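PDB 2QMA: diaminobutyrate-pyruvate transaminase and L-2,4-diaminobutyrate decarboxylase from Vibrio parahaemolyticus, which probably binds pyridoxal 5'-phosphate and, through the C-terminal decarboxylase domain crystallised here, acts as a carbon-carbon lyase on L-2,4-diaminobutyrate. Local coordinates for residues 38-43 / 83-88; 180-185 / 258-263; 414-419 / 487-492. One frame throughout, in Å; residues are numbered along the deposited sequence.

Contact 1: residues 38-43 / 83-88; sequences MSHTTS and VIDDVA
A helix pair of the N-terminal region, at the interface between the two subunits, brings His40, Thr41, Ile84 and Asp85 together. The short helical segments run nearly parallel, at 20°, with their axes 10.0 Å apart. The polar part is a histidine-carboxylate hydrogen bond: His40 NE2 donates to Asp85 OD1 over 2.8 Å, with an N-H...O angle of 155°. The oxygen lies close to the imidazole plane, whereas the nitrogen approaches from well above the carboxylate plane. With CG of His40 anti to the backbone N (chi1 -168°), the ring reaches across to the second helix. Its CD2 edge also meets the Ile84 methyl CG2 at 3.7 Å, so one ring edge serves both a polar and an apolar neighbour. The other branch of Ile84 crosses the Thr41 side chain at about a right angle, its CD1 resting 3.2 Å from Thr41 OG1. That hydroxyl has its hydrogen-bonding partner within its own helix, at the carbonyl oxygen of Val37. Ile84 also packs on Met382 of the second subunit, while Met38 packs on Val116 of that subunit. The chemistry thus changes from a buried threonine-isoleucine contact to a polar bond at a more exposed margin, where the carboxylate would probably favour a protonated imidazole and fix the rotation of the ring.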
loop_
_atom_site.group_PDB
_atom_site.type_symbol
_atom_site.label_atom_id
_atom_site.label_comp_id
_atom_site.label_asym_id
_atom_site.label_seq_id
_atom_site.Cartn_x
_atom_site.Cartn_y
_atom_site.Cartn_z
HETATM N N MSE A 38 -3.452 21.427 -10.766
HETATM C CA MSE A 38 -2.460 21.238 -9.727
HETATM C C MSE A 38 -2.114 22.566 -9.079
HETATM O O MSE A 38 -2.027 22.629 -7.867
HETATM C CB MSE A 38 -1.220 20.581 -10.323
HETATM C CG MSE A 38 -1.455 19.158 -10.831
HETATM SE SE MSE A 38 -2.633 18.021 -9.758
HETATM C CE MSE A 38 -3.701 17.262 -11.233
ATOM N N SER A 39 -1.910 23.622 -9.876
ATOM C CA SER A 39 -1.687 24.948 -9.313
ATOM C C SER A 39 -2.885 25.399 -8.438
ATOM O O SER A 39 -2.686 25.945 -7.357
ATOM C CB SER A 39 -1.351 25.970 -10.414
ATOM O OG SER A 39 -0.002 25.802 -10.854
ATOM N N HIS A 40 -4.115 25.162 -8.918
ATOM C CA HIS A 40 -5.343 25.374 -8.129
ATOM C C HIS A 40 -5.281 24.633 -6.785
ATOM O O HIS A 40 -5.569 25.201 -5.732
ATOM C CB HIS A 40 -6.599 24.926 -8.898
ATOM C CG HIS A 40 -7.878 25.377 -8.260
ATOM N ND1 HIS A 40 -8.451 26.603 -8.530
ATOM C CD2 HIS A 40 -8.670 24.793 -7.330
ATOM C CE1 HIS A 40 -9.547 26.745 -7.802
ATOM N NE2 HIS A 40 -9.701 25.660 -7.064
ATOM N N THR A 41 -4.913 23.353 -6.846
ATOM C CA THR A 41 -4.907 22.486 -5.674
ATOM C C THR A 41 -3.831 22.966 -4.699
ATOM O O THR A 41 -4.060 23.004 -3.498
ATOM C CB THR A 41 -4.646 21.003 -6.072
ATOM O OG1 THR A 41 -5.556 20.620 -7.108
ATOM C CG2 THR A 41 -4.849 20.070 -4.891
ATOM N N THR A 42 -2.668 23.350 -5.225
ATOM C CA THR A 42 -1.564 23.848 -4.388
ATOM C C THR A 42 -2.022 25.129 -3.666
ATOM O O THR A 42 -1.802 25.302 -2.449
ATOM C CB THR A 42 -0.271 24.077 -5.241
ATOM O OG1 THR A 42 0.265 22.806 -5.644
ATOM C CG2 THR A 42 0.836 24.835 -4.451
ATOM N N SER A 43 -2.695 26.003 -4.418
ATOM C CA SER A 43 -3.272 27.222 -3.861
ATOM C C SER A 43 -4.309 26.914 -2.761
ATOM O O SER A 43 -4.279 27.543 -1.700
ATOM C CB SER A 43 -3.882 28.082 -4.967
ATOM O OG SER A 43 -4.575 29.145 -4.377
ATOM N N VAL A 83 -14.759 20.976 -7.107
ATOM C CA VAL A 83 -14.686 19.784 -6.269
ATOM C C VAL A 83 -13.470 19.887 -5.341
ATOM O O VAL A 83 -13.553 19.532 -4.150
ATOM C CB VAL A 83 -14.590 18.502 -7.109
ATOM C CG1 VAL A 83 -14.410 17.285 -6.182
ATOM C CG2 VAL A 83 -15.856 18.321 -8.026
ATOM N N ILE A 84 -12.355 20.369 -5.899
ATOM C CA ILE A 84 -11.152 20.652 -5.127
ATOM C C ILE A 84 -11.471 21.668 -4.024
ATOM O O ILE A 84 -11.018 21.515 -2.904
ATOM C CB ILE A 84 -9.992 21.173 -6.019
ATOM C CG1 ILE A 84 -9.395 20.014 -6.836
ATOM C CG2 ILE A 84 -8.896 21.808 -5.185
ATOM C CD1 ILE A 84 -8.613 20.481 -8.067
ATOM N N ASP A 85 -12.249 22.707 -4.352
ATOM C CA ASP A 85 -12.602 23.759 -3.383
ATOM C C ASP A 85 -13.411 23.151 -2.253
ATOM O O ASP A 85 -13.167 23.429 -1.086
ATOM C CB ASP A 85 -13.493 24.831 -4.031
ATOM C CG ASP A 85 -12.739 25.786 -4.921
ATOM O OD1 ASP A 85 -11.485 25.847 -4.884
ATOM O OD2 ASP A 85 -13.449 26.505 -5.672
ATOM N N ASP A 86 -14.382 22.324 -2.634
ATOM C CA ASP A 86 -15.276 21.630 -1.720
ATOM C C ASP A 86 -14.530 20.697 -0.774
ATOM O O ASP A 86 -14.855 20.642 0.396
ATOM C CB ASP A 86 -16.309 20.805 -2.499
ATOM C CG ASP A 86 -17.360 21.677 -3.171
ATOM O OD1 ASP A 86 -17.325 22.895 -2.958
ATOM O OD2 ASP A 86 -18.201 21.162 -3.930
ATOM N N VAL A 87 -13.571 19.944 -1.292
ATOM C CA VAL A 87 -12.778 19.042 -0.426
ATOM C C VAL A 87 -11.847 19.823 0.472
ATOM O O VAL A 87 -11.691 19.482 1.628
ATOM C CB VAL A 87 -12.005 17.946 -1.183
ATOM C CG1 VAL A 87 -12.973 16.955 -1.807
ATOM C CG2 VAL A 87 -11.127 18.522 -2.236
ATOM N N ALA A 88 -11.254 20.902 -0.036
ATOM C CA ALA A 88 -10.429 21.737 0.838
ATOM C C ALA A 88 -11.282 22.209 2.019
ATOM O O ALA A 88 -10.876 22.130 3.173
ATOM C CB ALA A 88 -9.831 22.925 0.073
#

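Contact 2: residues 180-185 / 258-263; sequences DWIADK and IPFAIV
The helical segment 180-185 lies against the start of the strand 258-265, with the CA atoms of Ile182 and Phe260 6.4 Å apart at their nearest pairing. The CB atoms of both residues are directed at the opposite segment, and the pair supplies most of the buried surface. Ile182 applies both of its branches to Phe260: CG1 reaches the benzylic CB at 3.6 Å, and CG2 lies 3.9 Å from the ring atom CD1. The methyl meets the ring obliquely. Phe260 holds its CG between its own backbone N and carbonyl carbon (chi1 74°), which sets the ring beside the CG2 branch. Ala261 CB lies over one face of the same ring, 3.7 Å above its plane and offset toward the rim. Trp181 adds a lighter contact from the neighbouring helical position, its indole CZ3 standing 3.8 Å from Phe260 O in an oblique approach. The backbone of Phe260 is hydrogen-bonded to Arg204 and Trp290 in the adjoining strands, while the Trp181 indole makes edge-to-face contacts with Trp290 and His317. Side chains of the helix 245-254 pack on Pro259 and Ile262. The helix 167-187 therefore covers an interior strand of the seven-stranded mixed sheet through an apolar interface, an arrangement characteristic of the large alpha/beta domain in fold-type I pyridoxal-phosphate enzymes.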
loop_
_atom_site.group_PDB
_atom_site.type_symbol
_atom_site.label_atom_id
_atom_site.label_comp_id
_atom_site.label_asym_id
_atom_site.label_seq_id
_atom_site.Cartn_x
_atom_site.Cartn_y
_atom_site.Cartn_z
ATOM N N ASP A 180 8.632 -20.121 6.317
ATOM C CA ASP A 180 8.991 -21.003 5.204
ATOM C C ASP A 180 10.448 -21.479 5.381
ATOM O O ASP A 180 10.801 -22.625 5.028
ATOM C CB ASP A 180 8.826 -20.246 3.887
ATOM C CG ASP A 180 7.369 -20.040 3.491
ATOM O OD1 ASP A 180 6.441 -20.070 4.350
ATOM O OD2 ASP A 180 7.151 -19.802 2.313
ATOM N N TRP A 181 11.293 -20.608 5.929
ATOM C CA TRP A 181 12.732 -20.910 6.100
ATOM C C TRP A 181 12.882 -22.127 7.043
ATOM O O TRP A 181 13.661 -23.067 6.768
ATOM C CB TRP A 181 13.454 -19.645 6.619
ATOM C CG TRP A 181 14.863 -19.794 7.122
ATOM C CD1 TRP A 181 16.013 -19.719 6.412
ATOM C CD2 TRP A 181 15.228 -20.002 8.476
ATOM N NE1 TRP A 181 17.098 -19.878 7.249
ATOM C CE2 TRP A 181 16.635 -20.049 8.530
ATOM C CE3 TRP A 181 14.490 -20.134 9.662
ATOM C CZ2 TRP A 181 17.338 -20.218 9.738
ATOM C CZ3 TRP A 181 15.183 -20.319 10.858
ATOM C CH2 TRP A 181 16.601 -20.382 10.875
ATOM N N ILE A 182 12.120 -22.123 8.136
ATOM C CA ILE A 182 12.329 -23.159 9.139
ATOM C C ILE A 182 11.790 -24.500 8.620
ATOM O O ILE A 182 12.440 -25.512 8.880
ATOM C CB ILE A 182 11.671 -22.850 10.506
ATOM C CG1 ILE A 182 12.222 -23.813 11.601
ATOM C CG2 ILE A 182 10.151 -22.943 10.451
ATOM C CD1 ILE A 182 13.740 -23.733 11.825
ATOM N N ALA A 183 10.624 -24.502 7.929
ATOM C CA ALA A 183 10.126 -25.761 7.323
ATOM C C ALA A 183 11.106 -26.293 6.289
ATOM O O ALA A 183 11.301 -27.532 6.146
ATOM C CB ALA A 183 8.709 -25.620 6.705
ATOM N N ASP A 184 11.733 -25.387 5.541
ATOM C CA ASP A 184 12.730 -25.830 4.540
ATOM C C ASP A 184 13.947 -26.426 5.259
ATOM O O ASP A 184 14.495 -27.465 4.867
ATOM C CB ASP A 184 13.180 -24.656 3.676
ATOM C CG ASP A 184 14.238 -25.066 2.659
ATOM O OD1 ASP A 184 13.946 -25.982 1.896
ATOM O OD2 ASP A 184 15.353 -24.514 2.678
ATOM N N LYS A 185 14.375 -25.767 6.321
ATOM C CA LYS A 185 15.552 -26.244 7.076
ATOM C C LYS A 185 15.273 -27.592 7.779
ATOM O O LYS A 185 16.061 -28.530 7.636
ATOM C CB LYS A 185 16.016 -25.163 8.064
ATOM C CG LYS A 185 17.163 -25.554 8.979
ATOM C CD LYS A 185 17.113 -24.654 10.240
ATOM C CE LYS A 185 18.034 -23.458 10.123
ATOM N NZ LYS A 185 19.412 -23.775 9.626
ATOM N N ILE A 258 9.154 -25.720 19.002
ATOM C CA ILE A 258 10.173 -25.390 18.000
ATOM C C ILE A 258 10.219 -23.829 17.879
ATOM O O ILE A 258 9.577 -23.251 17.032
ATOM C CB ILE A 258 9.889 -26.109 16.646
ATOM C CG1 ILE A 258 9.779 -27.651 16.827
ATOM C CG2 ILE A 258 10.921 -25.707 15.564
ATOM C CD1 ILE A 258 9.353 -28.399 15.550
ATOM N N PRO A 259 10.951 -23.158 18.790
ATOM C CA PRO A 259 11.133 -21.702 18.632
ATOM C C PRO A 259 11.952 -21.499 17.338
ATOM O O PRO A 259 13.057 -22.014 17.238
ATOM C CB PRO A 259 11.942 -21.299 19.887
ATOM C CG PRO A 259 11.773 -22.467 20.850
ATOM C CD PRO A 259 11.690 -23.680 19.955
ATOM N N PHE A 260 11.395 -20.819 16.341
ATOM C CA PHE A 260 12.077 -20.688 15.045
ATOM C C PHE A 260 12.376 -19.247 14.669
ATOM O O PHE A 260 13.137 -18.982 13.729
ATOM C CB PHE A 260 11.215 -21.323 13.926
ATOM C CG PHE A 260 9.992 -20.513 13.532
ATOM C CD1 PHE A 260 10.039 -19.634 12.446
ATOM C CD2 PHE A 260 8.812 -20.623 14.248
ATOM C CE1 PHE A 260 8.889 -18.883 12.058
ATOM C CE2 PHE A 260 7.687 -19.887 13.907
ATOM C CZ PHE A 260 7.715 -19.013 12.789
ATOM N N ALA A 261 11.724 -18.305 15.361
ATOM C CA ALA A 261 11.971 -16.909 15.068
ATOM C C ALA A 261 11.890 -16.070 16.324
ATOM O O ALA A 261 11.104 -16.370 17.234
ATOM C CB ALA A 261 10.926 -16.345 14.053
ATOM N N ILE A 262 12.606 -14.958 16.289
ATOM C CA ILE A 262 12.601 -14.074 17.483
ATOM C C ILE A 262 12.524 -12.649 16.994
ATOM O O ILE A 262 13.262 -12.278 16.082
ATOM C CB ILE A 262 13.860 -14.299 18.410
ATOM C CG1 ILE A 262 13.716 -13.402 19.660
ATOM C CG2 ILE A 262 15.165 -14.047 17.665
ATOM C CD1 ILE A 262 14.515 -13.923 20.909
ATOM N N VAL A 263 11.656 -11.840 17.608
ATOM C CA VAL A 263 11.538 -10.478 17.177
ATOM C C VAL A 263 12.290 -9.544 18.141
ATOM O O VAL A 263 11.959 -9.491 19.348
ATOM C CB VAL A 263 10.048 -10.053 17.012
ATOM C CG1 VAL A 263 9.939 -8.584 16.660
ATOM C CG2 VAL A 263 9.366 -10.919 15.915
#

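Contact 3: residues 414-419 / 487-492; sequences DQFELL and SKINML
Polar contacts between Gln415 and Asn490 join the turn before strand 416-418 to the C-terminal helix. Gln415 NE2 donates to Asn490 OD1 over 2.7 Å, with an N-H...O angle of 146°; the donor is tilted 23° from the acceptor's carbonyl plane. The two amide planes are almost perpendicular, and a bend at chi2 of Gln415 (-66°) turns its amide onto this oxygen. A water molecule provides a second link, donating to Gln415 O at 2.9 Å and to Asn490 OD1 at 2.8 Å. Asn490 OD1 therefore accepts two hydrogen bonds, one from the Gln415 amide and one from the water, which should restrain rotation of its amide. The apolar contacts centre on Phe416, whose ring meets the helix by its edge. Its CE1 lies 3.7 Å from the Ile489 methyl CG2, close to the ring plane, and its CZ is 4.0 Å from Asn490 CB. The bridging water sits over one ring face, offset toward the rim, placing the hydrated link beside the hydrophobic contact. Phe416 also packs on Ile410 of the helix 389-411, whereas Ile489 meets Leu445 and Phe470. This joins an outermost strand of the four-stranded antiparallel sheet to a covering helix, as in the small C-terminal alpha/beta domain of fold-type I pyridoxal-phosphate enzymes.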
loop_
_atom_site.group_PDB
_atom_site.type_symbol
_atom_site.label_atom_id
_atom_site.label_comp_id
_atom_site.label_asym_id
_atom_site.label_seq_id
_atom_site.Cartn_x
_atom_site.Cartn_y
_atom_site.Cartn_z
ATOM N N ASP A 414 4.979 20.330 39.526
ATOM C CA ASP A 414 4.112 19.709 40.537
ATOM C C ASP A 414 2.719 19.341 40.002
ATOM O O ASP A 414 2.004 18.564 40.649
ATOM C CB ASP A 414 3.917 20.597 41.803
ATOM C CG ASP A 414 5.032 21.669 42.026
ATOM O OD1 ASP A 414 5.955 21.873 41.186
ATOM O OD2 ASP A 414 4.961 22.336 43.089
ATOM N N GLN A 415 2.334 19.906 38.849
ATOM C CA GLN A 415 1.025 19.642 38.235
ATOM C C GLN A 415 0.962 18.324 37.441
ATOM O O GLN A 415 -0.122 17.891 37.032
ATOM C CB GLN A 415 0.593 20.818 37.339
ATOM C CG GLN A 415 0.379 22.148 38.052
ATOM C CD GLN A 415 -0.804 22.092 39.005
ATOM O OE1 GLN A 415 -0.640 21.802 40.190
ATOM N NE2 GLN A 415 -2.005 22.319 38.483
ATOM N N PHE A 416 2.120 17.683 37.256
ATOM C CA PHE A 416 2.237 16.445 36.483
ATOM C C PHE A 416 3.104 15.447 37.228
ATOM O O PHE A 416 3.802 15.810 38.172
ATOM C CB PHE A 416 2.814 16.712 35.081
ATOM C CG PHE A 416 1.959 17.645 34.255
ATOM C CD1 PHE A 416 0.869 17.149 33.555
ATOM C CD2 PHE A 416 2.217 19.018 34.229
ATOM C CE1 PHE A 416 0.032 17.997 32.811
ATOM C CE2 PHE A 416 1.398 19.890 33.494
ATOM C CZ PHE A 416 0.301 19.384 32.786
ATOM N N GLU A 417 3.037 14.198 36.798
ATOM C CA GLU A 417 3.914 13.159 37.293
ATOM C C GLU A 417 4.527 12.417 36.102
ATOM O O GLU A 417 3.816 11.880 35.255
ATOM C CB GLU A 417 3.150 12.208 38.202
ATOM C CG GLU A 417 3.931 10.940 38.551
ATOM C CD GLU A 417 3.142 9.955 39.414
ATOM O OE1 GLU A 417 1.887 9.921 39.337
ATOM O OE2 GLU A 417 3.808 9.182 40.145
ATOM N N LEU A 418 5.853 12.406 36.044
ATOM C CA LEU A 418 6.551 11.682 35.022
ATOM C C LEU A 418 6.423 10.169 35.320
ATOM O O LEU A 418 6.707 9.734 36.449
ATOM C CB LEU A 418 8.019 12.142 34.947
ATOM C CG LEU A 418 8.914 11.429 33.924
ATOM C CD1 LEU A 418 8.548 11.869 32.517
ATOM C CD2 LEU A 418 10.379 11.675 34.190
ATOM N N LEU A 419 6.001 9.382 34.324
ATOM C CA LEU A 419 5.803 7.920 34.511
ATOM C C LEU A 419 6.901 6.948 33.953
ATOM O O LEU A 419 6.892 5.746 34.259
ATOM C CB LEU A 419 4.418 7.509 34.007
ATOM C CG LEU A 419 3.265 8.069 34.864
ATOM C CD1 LEU A 419 1.937 7.985 34.121
ATOM C CD2 LEU A 419 3.194 7.373 36.243
ATOM N N SER A 487 0.963 23.783 29.771
ATOM C CA SER A 487 0.009 24.766 30.283
ATOM C C SER A 487 -1.433 24.501 29.800
ATOM O O SER A 487 -2.358 24.553 30.592
ATOM C CB SER A 487 0.429 26.177 29.899
ATOM O OG SER A 487 -0.375 27.108 30.621
ATOM N N LYS A 488 -1.578 24.196 28.503
ATOM C CA LYS A 488 -2.866 23.870 27.868
ATOM C C LYS A 488 -3.477 22.661 28.526
ATOM O O LYS A 488 -4.678 22.643 28.781
ATOM C CB LYS A 488 -2.661 23.513 26.384
ATOM C CG LYS A 488 -2.308 24.668 25.497
ATOM C CD LYS A 488 -2.156 24.178 24.065
ATOM C CE LYS A 488 -1.003 24.857 23.368
ATOM N NZ LYS A 488 -1.315 26.195 22.856
ATOM N N ILE A 489 -2.650 21.642 28.772
ATOM C CA ILE A 489 -3.109 20.433 29.438
ATOM C C ILE A 489 -3.526 20.674 30.891
ATOM O O ILE A 489 -4.544 20.149 31.358
ATOM C CB ILE A 489 -2.080 19.279 29.347
ATOM C CG1 ILE A 489 -1.869 18.873 27.881
ATOM C CG2 ILE A 489 -2.555 18.075 30.191
ATOM C CD1 ILE A 489 -0.601 18.068 27.648
ATOM N N ASN A 490 -2.721 21.444 31.613
ATOM C CA ASN A 490 -3.072 21.799 32.984
ATOM C C ASN A 490 -4.402 22.537 33.064
ATOM O O ASN A 490 -5.252 22.217 33.876
ATOM C CB ASN A 490 -1.961 22.608 33.653
ATOM C CG ASN A 490 -2.267 22.889 35.097
ATOM O OD1 ASN A 490 -2.512 21.961 35.876
ATOM N ND2 ASN A 490 -2.328 24.161 35.452
HETATM N N MSE A 491 -4.597 23.511 32.195
HETATM C CA MSE A 491 -5.860 24.255 32.204
HETATM C C MSE A 491 -7.064 23.340 31.960
HETATM O O MSE A 491 -8.076 23.480 32.632
HETATM C CB MSE A 491 -5.800 25.429 31.245
HETATM C CG MSE A 491 -4.653 26.387 31.583
HETATM SE SE MSE A 491 -4.638 27.023 33.473
HETATM C CE MSE A 491 -6.413 27.526 33.584
ATOM N N LEU A 492 -6.930 22.361 31.060
ATOM C CA LEU A 492 -7.991 21.365 30.878
ATOM C C LEU A 492 -8.229 20.580 32.172
ATOM O O LEU A 492 -9.374 20.406 32.607
ATOM C CB LEU A 492 -7.626 20.384 29.743
ATOM C CG LEU A 492 -7.887 20.853 28.322
ATOM C CD1 LEU A 492 -7.437 19.778 27.349
ATOM C CD2 LEU A 492 -9.387 21.166 28.078
HETATM O O HOH W 1 -2.404 19.211 35.861
#

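In the fold
From the N terminus, contact 1 closes an excursion, about half helix and without strands, between helices 32-51 and 80-92 at the subunit interface. The chain then enters the seven-stranded sheet region, where contact 2 returns strand 258-265 to helix 167-187 after an intervening run that includes strands 203-208 and 229-232. Finally, contact 3 closes the C-terminal region by bringing helix 479-495 back to strand 416-418. The three loops follow in series, with neither nesting nor crossing. Contacts 1 and 2 lie on opposite sides of the chain's centre, their own centres about 51 Å apart; contact 3 lies about 40 Å from contact 1 and 47 Å from contact 2, centre to centre.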